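Local coordinates for carbonic anhydrase (Neosartorya fumigata, PDB 6LAC), which probably catalyses the reversible hydration of carbon dioxide to hydrogencarbonate, as a zinc-dependent enzyme of the beta-carbonic anhydrase family, at residues G26-W31 against D77-R82; C34-A39 against G91-S96; L58-V63 against E136-E141. The protein carries 1 engineered substitution. One frame throughout, in Å; residues are numbered along the deposited sequence.

Interaction 1. Residues G26-W31 against D77-R82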
ATOM      1  N   GLY A  26       9.693  18.741  -5.217  1.00 28.31           N
ATOM      2  CA  GLY A  26       8.319  19.186  -4.924  1.00 25.40           C
ATOM      3  C   GLY A  26       7.242  18.502  -5.754  1.00 24.78           C
ATOM      4  O   GLY A  26       6.137  19.018  -5.747  1.00 24.77           O
ATOM      5  N   GLN A  27       7.547  17.455  -6.523  1.00 22.04           N
ATOM      6  CA  GLN A  27       6.538  16.733  -7.348  1.00 21.15           C
ATOM      7  C   GLN A  27       6.136  15.484  -6.573  1.00 19.85           C
ATOM      8  O   GLN A  27       6.753  15.226  -5.536  1.00 27.28           O
ATOM      9  CB  GLN A  27       7.093  16.364  -8.723  1.00 22.25           C
ATOM     10  CG  GLN A  27       7.870  17.505  -9.383  1.00 26.73           C
ATOM     11  CD  GLN A  27       7.048  18.760  -9.512  1.00 28.84           C
ATOM     12  OE1 GLN A  27       7.421  19.829  -9.002  1.00 32.42           O
ATOM     13  NE2 GLN A  27       5.884  18.620 -10.128  1.00 30.41           N
ATOM     14  N   GLN A  28       5.050  14.849  -6.958  1.00 17.62           N
ATOM     15  CA  GLN A  28       4.682  13.556  -6.350  1.00 16.47           C
ATOM     16  C   GLN A  28       5.073  12.442  -7.288  1.00 14.15           C
ATOM     17  O   GLN A  28       4.977  12.553  -8.493  1.00 15.71           O
ATOM     18  CB  GLN A  28       3.214  13.519  -6.008  1.00 20.19           C
ATOM     19  CG  GLN A  28       2.937  14.156  -4.655  1.00 24.90           C
ATOM     20  CD  GLN A  28       1.458  14.127  -4.415  1.00 28.85           C
ATOM     21  OE1 GLN A  28       0.705  14.760  -5.161  1.00 29.45           O
ATOM     22  NE2 GLN A  28       1.031  13.313  -3.466  1.00 28.20           N
ATOM     23  N   VAL A  29       5.498  11.329  -6.689  1.00 12.24           N
ATOM     24  CA  VAL A  29       5.873  10.102  -7.423  1.00 11.26           C
ATOM     25  C   VAL A  29       4.967   8.981  -6.934  1.00 10.03           C
ATOM     26  O   VAL A  29       4.832   8.815  -5.693  1.00 11.26           O
ATOM     27  CB  VAL A  29       7.359   9.774  -7.191  1.00 11.58           C
ATOM     28  CG1 VAL A  29       7.726   8.465  -7.841  1.00 12.80           C
ATOM     29  CG2 VAL A  29       8.262  10.948  -7.627  1.00 13.03           C
ATOM     30  N   LEU A  30       4.377   8.228  -7.845  1.00  9.54           N
ATOM     31  CA  LEU A  30       3.608   7.019  -7.446  1.00  8.94           C
ATOM     32  C   LEU A  30       4.635   5.933  -7.209  1.00  9.48           C
ATOM     33  O   LEU A  30       5.342   5.494  -8.142  1.00  9.83           O
ATOM     34  CB  LEU A  30       2.623   6.644  -8.541  1.00  9.94           C
ATOM     35  CG  LEU A  30       1.968   5.266  -8.402  1.00  9.88           C
ATOM     36  CD1 LEU A  30       1.199   5.121  -7.086  1.00  9.78           C
ATOM     37  CD2 LEU A  30       1.084   4.983  -9.567  1.00 10.82           C
ATOM     38  N   TRP A  31       4.714   5.474  -5.964  1.00 10.00           N
ATOM     39  CA  TRP A  31       5.671   4.442  -5.499  1.00  9.50           C
ATOM     40  C   TRP A  31       4.884   3.164  -5.301  1.00  9.56           C
ATOM     41  O   TRP A  31       4.027   3.162  -4.376  1.00 10.61           O
ATOM     42  CB  TRP A  31       6.369   4.891  -4.233  1.00  9.38           C
ATOM     43  CG  TRP A  31       7.487   3.997  -3.825  1.00  9.87           C
ATOM     44  CD1 TRP A  31       7.445   2.835  -3.109  1.00  9.80           C
ATOM     45  CD2 TRP A  31       8.859   4.215  -4.146  1.00 10.19           C
ATOM     46  NE1 TRP A  31       8.699   2.301  -3.012  1.00 10.41           N
ATOM     47  CE2 TRP A  31       9.592   3.135  -3.620  1.00 10.99           C
ATOM     48  CE3 TRP A  31       9.542   5.200  -4.853  1.00 11.67           C
ATOM     49  CZ2 TRP A  31      10.989   3.036  -3.775  1.00 11.78           C
ATOM     50  CZ3 TRP A  31      10.901   5.103  -4.991  1.00 13.66           C
ATOM     51  CH2 TRP A  31      11.604   4.049  -4.465  1.00 13.79           C
ATOM     52  N   ASP A  77      -4.500  11.509 -13.170  1.00 18.70           N
ATOM     53  CA  ASP A  77      -5.599  12.481 -13.476  1.00 20.40           C
ATOM     54  C   ASP A  77      -5.731  13.551 -12.386  1.00 23.19           C
ATOM     55  O   ASP A  77      -5.957  14.753 -12.735  1.00 28.54           O
ATOM     56  CB  ASP A  77      -6.924  11.751 -13.706  1.00 21.40           C
ATOM     57  CG  ASP A  77      -6.981  10.736 -14.841  1.00 22.30           C
ATOM     58  OD1 ASP A  77      -6.140  10.793 -15.769  1.00 27.69           O
ATOM     59  OD2 ASP A  77      -7.864   9.847 -14.782  1.00 27.68           O
ATOM     60  N   SER A  78      -5.676  13.202 -11.106  1.00 20.37           N
ATOM     61  CA  SER A  78      -5.832  14.135  -9.974  1.00 19.11           C
ATOM     62  C   SER A  78      -4.490  14.744  -9.605  1.00 20.39           C
ATOM     63  O   SER A  78      -4.419  15.935  -9.391  1.00 21.95           O
ATOM     64  CB  SER A  78      -6.455  13.466  -8.790  1.00 21.56           C
ATOM     65  OG  SER A  78      -7.773  13.055  -9.104  1.00 24.25           O
ATOM     66  N   LEU A  79      -3.440  13.927  -9.453  1.00 16.58           N
ATOM     67  CA  LEU A  79      -2.172  14.415  -8.898  1.00 15.89           C
ATOM     68  C   LEU A  79      -1.217  14.808 -10.036  1.00 15.62           C
ATOM     69  O   LEU A  79      -0.163  15.342  -9.724  1.00 17.35           O
ATOM     70  CB  LEU A  79      -1.559  13.341  -7.998  1.00 15.60           C
ATOM     71  CG  LEU A  79      -2.430  12.887  -6.829  1.00 17.21           C
ATOM     72  CD1 LEU A  79      -1.670  11.948  -5.924  1.00 16.81           C
ATOM     73  CD2 LEU A  79      -2.966  14.033  -6.000  1.00 20.12           C
ATOM     74  N   LYS A  80      -1.515  14.460 -11.265  1.00 16.18           N
ATOM     75  CA  LYS A  80      -0.661  14.836 -12.427  1.00 17.81           C
ATOM     76  C   LYS A  80       0.741  14.279 -12.251  1.00 17.49           C
ATOM     77  O   LYS A  80       1.755  14.919 -12.554  1.00 16.59           O
ATOM     78  CB  LYS A  80      -0.594  16.366 -12.613  1.00 20.35           C
ATOM     79  CG  LYS A  80      -1.954  17.031 -12.698  1.00 26.04           C
ATOM     80  CD  LYS A  80      -2.807  16.431 -13.780  1.00 29.34           C
ATOM     81  CE  LYS A  80      -3.910  17.355 -14.258  1.00 36.07           C
ATOM     82  NZ  LYS A  80      -4.887  17.626 -13.181  1.00 41.67           N
ATOM     83  N   ILE A  81       0.819  13.048 -11.747  1.00 14.34           N
ATOM     84  CA  ILE A  81       2.125  12.399 -11.500  1.00 13.75           C
ATOM     85  C   ILE A  81       2.756  12.039 -12.834  1.00 13.16           C
ATOM     86  O   ILE A  81       2.079  11.399 -13.658  1.00 15.55           O
ATOM     87  CB  ILE A  81       1.919  11.207 -10.547  1.00 13.15           C
ATOM     88  CG1 ILE A  81       1.674  11.758  -9.150  1.00 13.13           C
ATOM     89  CG2 ILE A  81       3.099  10.256 -10.534  1.00 11.88           C
ATOM     90  CD1 ILE A  81       1.314  10.765  -8.056  1.00 13.76           C
ATOM     91  N   ARG A  82       4.055  12.307 -12.919  1.00 12.90           N
ATOM     92  CA  ARG A  82       4.836  12.072 -14.143  1.00 13.30           C
ATOM     93  C   ARG A  82       5.873  10.976 -14.018  1.00 11.93           C
ATOM     94  O   ARG A  82       6.504  10.593 -15.017  1.00 12.59           O
ATOM     95  CB  ARG A  82       5.575  13.330 -14.592  1.00 16.07           C
ATOM     96  CG  ARG A  82       4.684  14.553 -14.734  1.00 20.86           C
ATOM     97  CD  ARG A  82       3.461  14.286 -15.531  1.00 26.93           C
ATOM     98  NE  ARG A  82       3.073  15.539 -16.174  1.00 34.16           N
ATOM     99  CZ  ARG A  82       1.908  15.755 -16.746  1.00 39.82           C
ATOM    100  NH1 ARG A  82       1.677  16.923 -17.320  1.00 44.88           N
ATOM    101  NH2 ARG A  82       0.988  14.810 -16.757  1.00 42.62           N
TER
HETATM  102  O   HOH W   1       1.211  16.051  -7.650  1.00 34.58           O

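Interaction 2. Residues C34-A39 against G91-S96. Engineered in segment 34-39: A39 (natural residue Cys). With ZN (zinc ion), chain C.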
ATOM      1  N   CYS A  34       5.797  -3.555  -2.202  1.00 10.19           N
ATOM      2  CA  CYS A  34       5.203  -4.828  -1.710  1.00  9.10           C
ATOM      3  C   CYS A  34       4.861  -4.761  -0.222  1.00  8.43           C
ATOM      4  O   CYS A  34       5.610  -4.240   0.613  1.00  8.95           O
ATOM      5  CB  CYS A  34       6.145  -5.984  -1.943  1.00  9.40           C
ATOM      6  SG  CYS A  34       5.452  -7.575  -1.400  1.00  9.75           S
ATOM      7  N   SER A  35       3.693  -5.307   0.088  1.00  8.76           N
ATOM      8  CA  SER A  35       3.184  -5.382   1.474  1.00  9.20           C
ATOM      9  C   SER A  35       4.143  -6.061   2.459  1.00  8.84           C
ATOM     10  O   SER A  35       4.060  -5.689   3.645  1.00  9.61           O
ATOM     11  CB  SER A  35       1.882  -6.080   1.468  1.00  9.75           C
ATOM     12  OG  SER A  35       0.913  -5.362   0.700  1.00 10.51           O
ATOM     13  N   ASP A  36       4.978  -7.018   2.036  1.00  9.59           N
ATOM     14  CA  ASP A  36       5.883  -7.680   3.034  1.00 10.19           C
ATOM     15  C   ASP A  36       7.282  -7.097   2.968  1.00 10.33           C
ATOM     16  O   ASP A  36       8.196  -7.691   3.560  1.00 11.65           O
ATOM     17  CB  ASP A  36       5.843  -9.206   2.938  1.00 10.01           C
ATOM     18  CG  ASP A  36       6.449  -9.768   1.664  1.00 10.18           C
ATOM     19  OD1 ASP A  36       7.196  -9.039   0.954  1.00 10.89           O
ATOM     20  OD2 ASP A  36       6.266 -10.948   1.370  1.00 12.93           O
ATOM     21  N   SER A  37       7.498  -5.898   2.439  1.00  9.67           N
ATOM     22  CA  SER A  37       8.868  -5.341   2.349  1.00 10.37           C
ATOM     23  C   SER A  37       9.451  -5.325   3.768  1.00 10.72           C
ATOM     24  O   SER A  37      10.616  -5.671   3.943  1.00 12.27           O
ATOM     25  CB  SER A  37       8.840  -4.035   1.661  1.00 10.15           C
ATOM     26  OG  SER A  37      10.141  -3.498   1.523  1.00 11.48           O
ATOM     27  N   GLY A  38       8.719  -4.861   4.772  1.00 11.23           N
ATOM     28  CA  GLY A  38       9.066  -5.150   6.192  1.00 12.00           C
ATOM     29  C   GLY A  38      10.347  -4.492   6.638  1.00 14.04           C
ATOM     30  O   GLY A  38      10.982  -5.056   7.603  1.00 14.64           O
ATOM     31  N   ALA A  39      10.758  -3.368   6.100  1.00 13.60           N
ATOM     32  CA  ALA A  39      12.055  -2.768   6.483  1.00 14.21           C
ATOM     33  C   ALA A  39      12.042  -1.258   6.174  1.00 15.48           C
ATOM     34  O   ALA A  39      11.061  -0.606   6.557  1.00 16.91           O
ATOM     35  CB  ALA A  39      13.166  -3.528   5.788  1.00 16.01           C
ATOM     36  N   GLY A  91      14.180 -10.891  -0.526  1.00 12.17           N
ATOM     37  CA  GLY A  91      13.590 -11.581   0.626  1.00 13.27           C
ATOM     38  C   GLY A  91      12.092 -11.653   0.596  1.00 14.20           C
ATOM     39  O   GLY A  91      11.478 -12.172   1.546  1.00 16.37           O
ATOM     40  N   CYS A  92      11.452 -11.063  -0.411  1.00 12.48           N
ATOM     41  CA  CYS A  92       9.988 -11.139  -0.624  1.00 12.56           C
ATOM     42  C   CYS A  92       9.490 -12.558  -0.416  1.00 13.03           C
ATOM     43  O   CYS A  92      10.032 -13.484  -0.985  1.00 15.16           O
ATOM     44  CB  CYS A  92       9.721 -10.670  -2.045  1.00 11.55           C
ATOM     45  SG  CYS A  92       7.958 -10.391  -2.386  1.00 11.43           S
ATOM     46  N   HIS A  93       8.431 -12.758   0.350  1.00 13.81           N
ATOM     47  CA  HIS A  93       7.795 -14.071   0.538  1.00 16.18           C
ATOM     48  C   HIS A  93       6.774 -14.309  -0.545  1.00 16.24           C
ATOM     49  O   HIS A  93       6.424 -15.464  -0.877  1.00 23.30           O
ATOM     50  CB  HIS A  93       7.182 -14.206   1.940  1.00 18.66           C
ATOM     51  CG  HIS A  93       8.199 -14.113   3.006  1.00 22.41           C
ATOM     52  ND1 HIS A  93       8.980 -15.173   3.412  1.00 33.92           N
ATOM     53  CD2 HIS A  93       8.609 -13.059   3.729  1.00 30.87           C
ATOM     54  CE1 HIS A  93       9.818 -14.765   4.354  1.00 30.95           C
ATOM     55  NE2 HIS A  93       9.612 -13.484   4.563  1.00 35.00           N
ATOM     56  N   ILE A  94       6.302 -13.260  -1.212  1.00 16.47           N
ATOM     57  CA  ILE A  94       5.282 -13.416  -2.259  1.00 15.32           C
ATOM     58  C   ILE A  94       5.995 -13.786  -3.565  1.00 16.30           C
ATOM     59  O   ILE A  94       5.606 -14.820  -4.206  1.00 19.63           O
ATOM     60  CB  ILE A  94       4.389 -12.157  -2.300  1.00 15.94           C
ATOM     61  CG1 ILE A  94       3.581 -12.008  -1.012  1.00 15.47           C
ATOM     62  CG2 ILE A  94       3.505 -12.177  -3.518  1.00 15.24           C
ATOM     63  CD1 ILE A  94       2.993 -10.645  -0.846  1.00 16.00           C
ATOM     64  N   ALA A  95       6.946 -12.996  -4.064  1.00 16.33           N
ATOM     65  CA  ALA A  95       7.709 -13.329  -5.304  1.00 17.04           C
ATOM     66  C   ALA A  95       8.881 -14.234  -4.927  1.00 16.99           C
ATOM     67  O   ALA A  95      10.004 -13.778  -4.820  1.00 15.25           O
ATOM     68  CB  ALA A  95       8.115 -12.094  -6.054  1.00 16.18           C
ATOM     69  N   SER A  96       8.552 -15.487  -4.612  1.00 20.42           N
ATOM     70  CA  SER A  96       9.544 -16.445  -4.075  1.00 21.63           C
ATOM     71  C   SER A  96       9.048 -17.852  -4.338  1.00 22.76           C
ATOM     72  O   SER A  96       7.853 -18.060  -4.549  1.00 23.04           O
ATOM     73  CB  SER A  96       9.875 -16.261  -2.615  1.00 25.97           C
ATOM     74  OG  SER A  96       9.041 -17.021  -1.760  1.00 34.31           O
TER
HETATM   75 ZN    ZN C 201       7.350  -8.695  -0.939  1.00 10.25          ZN

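Interaction 3. Residues L58-V63 against E136-E141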
ATOM      1  N   LEU A  58       0.211  -6.670  -2.779  1.00 10.66           N
ATOM      2  CA  LEU A  58       0.821  -8.008  -2.861  1.00 10.49           C
ATOM      3  C   LEU A  58       1.844  -8.045  -3.987  1.00  9.83           C
ATOM      4  O   LEU A  58       1.483  -7.825  -5.144  1.00 10.93           O
ATOM      5  CB  LEU A  58      -0.250  -9.053  -3.126  1.00 11.60           C
ATOM      6  CG  LEU A  58      -1.322  -9.240  -2.057  1.00 12.12           C
ATOM      7  CD1 LEU A  58      -2.409 -10.169  -2.567  1.00 14.05           C
ATOM      8  CD2 LEU A  58      -0.691  -9.775  -0.776  1.00 15.16           C
ATOM      9  N   GLY A  59       3.066  -8.393  -3.668  1.00  9.26           N
ATOM     10  CA  GLY A  59       4.101  -8.621  -4.691  1.00 10.50           C
ATOM     11  C   GLY A  59       4.490  -7.375  -5.463  1.00 10.97           C
ATOM     12  O   GLY A  59       5.135  -7.533  -6.508  1.00 11.13           O
ATOM     13  N   ASN A  60       4.170  -6.183  -5.009  1.00 10.05           N
ATOM     14  CA  ASN A  60       4.431  -4.929  -5.772  1.00  9.42           C
ATOM     15  C   ASN A  60       3.918  -5.119  -7.183  1.00 11.30           C
ATOM     16  O   ASN A  60       4.592  -4.718  -8.174  1.00 11.49           O
ATOM     17  CB  ASN A  60       5.883  -4.448  -5.716  1.00  9.36           C
ATOM     18  CG  ASN A  60       6.946  -5.481  -5.994  1.00  9.35           C
ATOM     19  OD1 ASN A  60       7.432  -6.134  -5.063  1.00  9.98           O
ATOM     20  ND2 ASN A  60       7.409  -5.586  -7.242  1.00  9.70           N
ATOM     21  N   MET A  61       2.731  -5.682  -7.330  1.00 11.22           N
ATOM     22  CA  MET A  61       2.071  -5.906  -8.618  1.00 12.02           C
ATOM     23  C   MET A  61       0.940  -4.936  -8.842  1.00 13.53           C
ATOM     24  O   MET A  61       0.369  -4.394  -7.903  1.00 14.86           O
ATOM     25  CB  MET A  61       1.523  -7.336  -8.723  1.00 13.01           C
ATOM     26  CG  MET A  61       2.585  -8.404  -8.585  1.00 13.43           C
ATOM     27  SD  MET A  61       1.800  -9.970  -8.979  1.00 18.00           S
ATOM     28  CE  MET A  61       3.103 -11.051  -8.422  1.00 22.87           C
ATOM     29  N   MET A  62       0.735  -4.645 -10.108  1.00 14.23           N
ATOM     30  CA  MET A  62      -0.503  -4.000 -10.586  1.00 14.59           C
ATOM     31  C   MET A  62      -1.197  -5.004 -11.502  1.00 14.33           C
ATOM     32  O   MET A  62      -0.622  -5.492 -12.502  1.00 16.61           O
ATOM     33  CB  MET A  62      -0.166  -2.726 -11.349  1.00 16.02           C
ATOM     34  CG  MET A  62       0.572  -1.747 -10.490  1.00 16.91           C
ATOM     35  SD  MET A  62      -0.515  -0.963  -9.327  1.00 19.18           S
ATOM     36  CE  MET A  62      -1.016   0.373 -10.435  1.00 18.14           C
ATOM     37  N   VAL A  63      -2.411  -5.346 -11.153  1.00 15.25           N
ATOM     38  CA  VAL A  63      -3.175  -6.414 -11.858  1.00 16.62           C
ATOM     39  C   VAL A  63      -4.442  -5.772 -12.417  1.00 17.68           C
ATOM     40  O   VAL A  63      -4.718  -4.566 -12.172  1.00 18.19           O
ATOM     41  CB  VAL A  63      -3.456  -7.577 -10.888  1.00 17.78           C
ATOM     42  CG1 VAL A  63      -2.178  -8.161 -10.300  1.00 20.22           C
ATOM     43  CG2 VAL A  63      -4.421  -7.181  -9.796  1.00 18.04           C
ATOM     44  N   GLU A 136      13.535  -9.725  -9.215  1.00 11.33           N
ATOM     45  CA  GLU A 136      13.975  -8.801 -10.291  1.00 10.92           C
ATOM     46  C   GLU A 136      13.079  -8.967 -11.505  1.00 11.57           C
ATOM     47  O   GLU A 136      12.679  -7.958 -12.130  1.00 11.75           O
ATOM     48  CB  GLU A 136      15.440  -9.087 -10.667  1.00 13.16           C
ATOM     49  CG  GLU A 136      16.417  -8.813  -9.546  1.00 14.16           C
ATOM     50  CD  GLU A 136      17.806  -9.409  -9.687  1.00 17.02           C
ATOM     51  OE1 GLU A 136      18.025 -10.065 -10.720  1.00 18.61           O
ATOM     52  OE2 GLU A 136      18.624  -9.238  -8.741  1.00 17.29           O
ATOM     53  N   LEU A 137      12.827 -10.198 -11.901  1.00 11.47           N
ATOM     54  CA  LEU A 137      12.009 -10.477 -13.083  1.00 12.69           C
ATOM     55  C   LEU A 137      10.618  -9.915 -12.870  1.00 11.84           C
ATOM     56  O   LEU A 137       9.974  -9.455 -13.823  1.00 12.95           O
ATOM     57  CB  LEU A 137      11.992 -11.969 -13.421  1.00 13.78           C
ATOM     58  CG  LEU A 137      13.326 -12.516 -13.961  1.00 16.01           C
ATOM     59  CD1 LEU A 137      13.358 -14.012 -13.813  1.00 17.37           C
ATOM     60  CD2 LEU A 137      13.512 -12.129 -15.420  1.00 15.82           C
ATOM     61  N   ASN A 138      10.057 -10.067 -11.670  1.00 11.33           N
ATOM     62  CA  ASN A 138       8.708  -9.536 -11.389  1.00 10.91           C
ATOM     63  C   ASN A 138       8.724  -8.016 -11.587  1.00 10.06           C
ATOM     64  O   ASN A 138       7.783  -7.489 -12.158  1.00 11.12           O
ATOM     65  CB  ASN A 138       8.253  -9.978 -10.015  1.00 10.62           C
ATOM     66  CG  ASN A 138       6.871  -9.526  -9.669  1.00 11.28           C
ATOM     67  OD1 ASN A 138       5.952  -9.777 -10.436  1.00 12.38           O
ATOM     68  ND2 ASN A 138       6.762  -8.865  -8.509  1.00 13.08           N
ATOM     69  N   VAL A 139       9.726  -7.336 -11.070  1.00 10.56           N
ATOM     70  CA  VAL A 139       9.803  -5.855 -11.279  1.00 10.43           C
ATOM     71  C   VAL A 139       9.834  -5.555 -12.773  1.00 11.75           C
ATOM     72  O   VAL A 139       9.017  -4.739 -13.233  1.00 11.91           O
ATOM     73  CB  VAL A 139      11.003  -5.227 -10.576  1.00 11.10           C
ATOM     74  CG1 VAL A 139      11.097  -3.752 -10.931  1.00 11.22           C
ATOM     75  CG2 VAL A 139      10.907  -5.378  -9.052  1.00 11.09           C
ATOM     76  N   LEU A 140      10.659  -6.257 -13.531  1.00 11.89           N
ATOM     77  CA  LEU A 140      10.769  -5.951 -14.982  1.00 12.23           C
ATOM     78  C   LEU A 140       9.435  -6.186 -15.640  1.00 13.62           C
ATOM     79  O   LEU A 140       9.011  -5.349 -16.458  1.00 13.65           O
ATOM     80  CB  LEU A 140      11.844  -6.834 -15.572  1.00 15.73           C
ATOM     81  CG  LEU A 140      13.280  -6.453 -15.252  1.00 21.15           C
ATOM     82  CD1 LEU A 140      14.211  -7.563 -15.734  1.00 23.42           C
ATOM     83  CD2 LEU A 140      13.661  -5.113 -15.861  1.00 23.84           C
ATOM     84  N   GLU A 141       8.770  -7.300 -15.341  1.00 13.51           N
ATOM     85  CA  GLU A 141       7.493  -7.604 -16.027  1.00 13.76           C
ATOM     86  C   GLU A 141       6.419  -6.656 -15.539  1.00 13.00           C
ATOM     87  O   GLU A 141       5.575  -6.235 -16.356  1.00 14.00           O
ATOM     88  CB  GLU A 141       7.161  -9.084 -15.839  1.00 16.76           C
ATOM     89  CG  GLU A 141       8.198  -9.969 -16.514  1.00 22.67           C
ATOM     90  CD  GLU A 141       8.007 -10.328 -17.976  1.00 27.25           C
ATOM     91  OE1 GLU A 141       7.502  -9.465 -18.753  1.00 27.39           O
ATOM     92  OE2 GLU A 141       8.360 -11.493 -18.340  1.00 28.14           O
TER
HETATM   93  O   HOH W   2       9.297  -8.066  -7.305  1.00 10.97           O

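Interaction 1. Residues G26-W31 against D77-R82
I81 lays its side chain against the backbone of Q28 and L30, at the start of strand 29-34. Its CG1 is 3.5 Å from Q28 O, and its CG2 is 3.6 Å from L30 N. The chi1 of -74° sets CG1 beside the backbone N of I81 and leaves CG2 beside the carbonyl carbon, which brings both branches to the strand. CD1 reaches on to Q28 CB at 3.9 Å. L30 adds its CB, 4.2 Å from I81 CG2.

Beyond CG the Q28 chain is extended (chi2 178°). It crosses L79 at a slant, its OE1 coming to the two methyls, 3.8 Å from L79 CD1 and about as far from CD2. A water donates to Q28 OE1 at 2.8 Å and to L79 O at 2.6 Å.

The segment 77-82 joins helix 66-77 to strand 83-89, and K80 leaves the helical path with positive phi. L30 pairs through its backbone with N83 and V85, while I81 also packs on A75.

No direct hydrogen bond links the two segments. The contact therefore rests on van der Waals packing of aliphatic groups against backbone and amide atoms, plus one bridging water shared by Q28 OE1 and L79 O.

Interaction 2. Residues C34-A39 against G91-S96
The zinc site of a beta-class carbonic anhydrase is built here, where the loop after strand 29-34 meets the loop after strand 83-89. C34 and D36 come from the first loop and C92 from the second. H89 completes the four protein ligands. The metal bonds are 2.2 Å from C34 SG, 1.9 Å from D36 OD1 and 2.3 Å from C92 SG. Both cysteines hold SG anti to their own backbone N, with chi1 of -178° in C34 and -169° in C92. Their sulfurs reach the zinc from the two loops and stay 3.9 Å apart, C34 SG to C92 SG.

Aspartate bound to the metal marks the closed form known in this family, where it takes the place of water or hydroxide. D36 bridges the two loops with both oxygens. OD1 goes to zinc, while OD2 accepts a hydrogen bond from H93 N at 3.0 Å. That bond reaches the syn side of OD2 but is tilted out of the carboxylate plane. D36 OD2 also lies at the edge of the H93 ring, near its plane.

Backbone N-H groups support the sulfurs. D36 N donates to C34 SG within a type I beta turn from C34 to S37, and A95 N donates to C92 SG. These bonds would be expected to spread and stabilise negative charge on the sulfurs. F53 of the second subunit packs on D36, and Y74 of that subunit packs on H93 and I94. A39 is an engineered residue; the natural cysteine has been seen in an interchain disulfide. I94 reaches in beside the metal ligands, with its CD1 4.0 Å from C34 SG.

Interaction 3. Residues L58-V63 against E136-E141
N138 ND2 gives a hydrogen bond of 2.9 Å to G59 O and another of 2.9 Å to a water oxygen. The first lies in the carbonyl plane of G59, and G59 O is also in the amide plane of N138. The N138 ND2-H...O angle to G59 O is a bent 135°. A chi1 of -178° turns the N138 amide away from its own backbone N and out from helix 127-148 to the loop 58-63.

The same water accepts from N60 ND2 at 3.1 Å. The two asparagine amides are turned 50° against each other, and N60 ND2 stays 3.6 Å from N138 ND2. N60 ND2 also approaches V139 CG2 at 3.9 Å, the two side chains crossing at about a right angle. On the other branch of the N138 amide, M61 brings its CE to 3.7 Å from OD1. Extended beyond CG, the M61 chain carries its methyl to this oxygen.

L114 of helix 107-117 packs on N138, and N60 packs on the zinc ligand C34. Each N-H of the buried N138 ND2 thus has an acceptor, one in the backbone and one in water. This ties the loop beside the zinc site to the helix and restrains rotation of the N138 amide.

Interactions 1 and 2 sit at the two ends of strand 29-34, on opposite sides of the chain's centre, about 25 Å between centres. Strand 83-89 runs alongside in parallel and likewise joins 77-82 to 91-96. Interaction 3 lies near the chain's centre, about 11 Å from interaction 2 and about 20 Å from interaction 1, centre to centre. Its loop 58-63 follows strand 52-57, the other parallel neighbour of strand 29-34. Along the chain the first segments come in the order 26-31, 34-39, 58-63, and the second in the order 77-82, 91-96, 136-141. Interactions 2 and 3 touch, C34 packing on G59 and N60, which places loop 58-63 between helix 127-148 and the metal site.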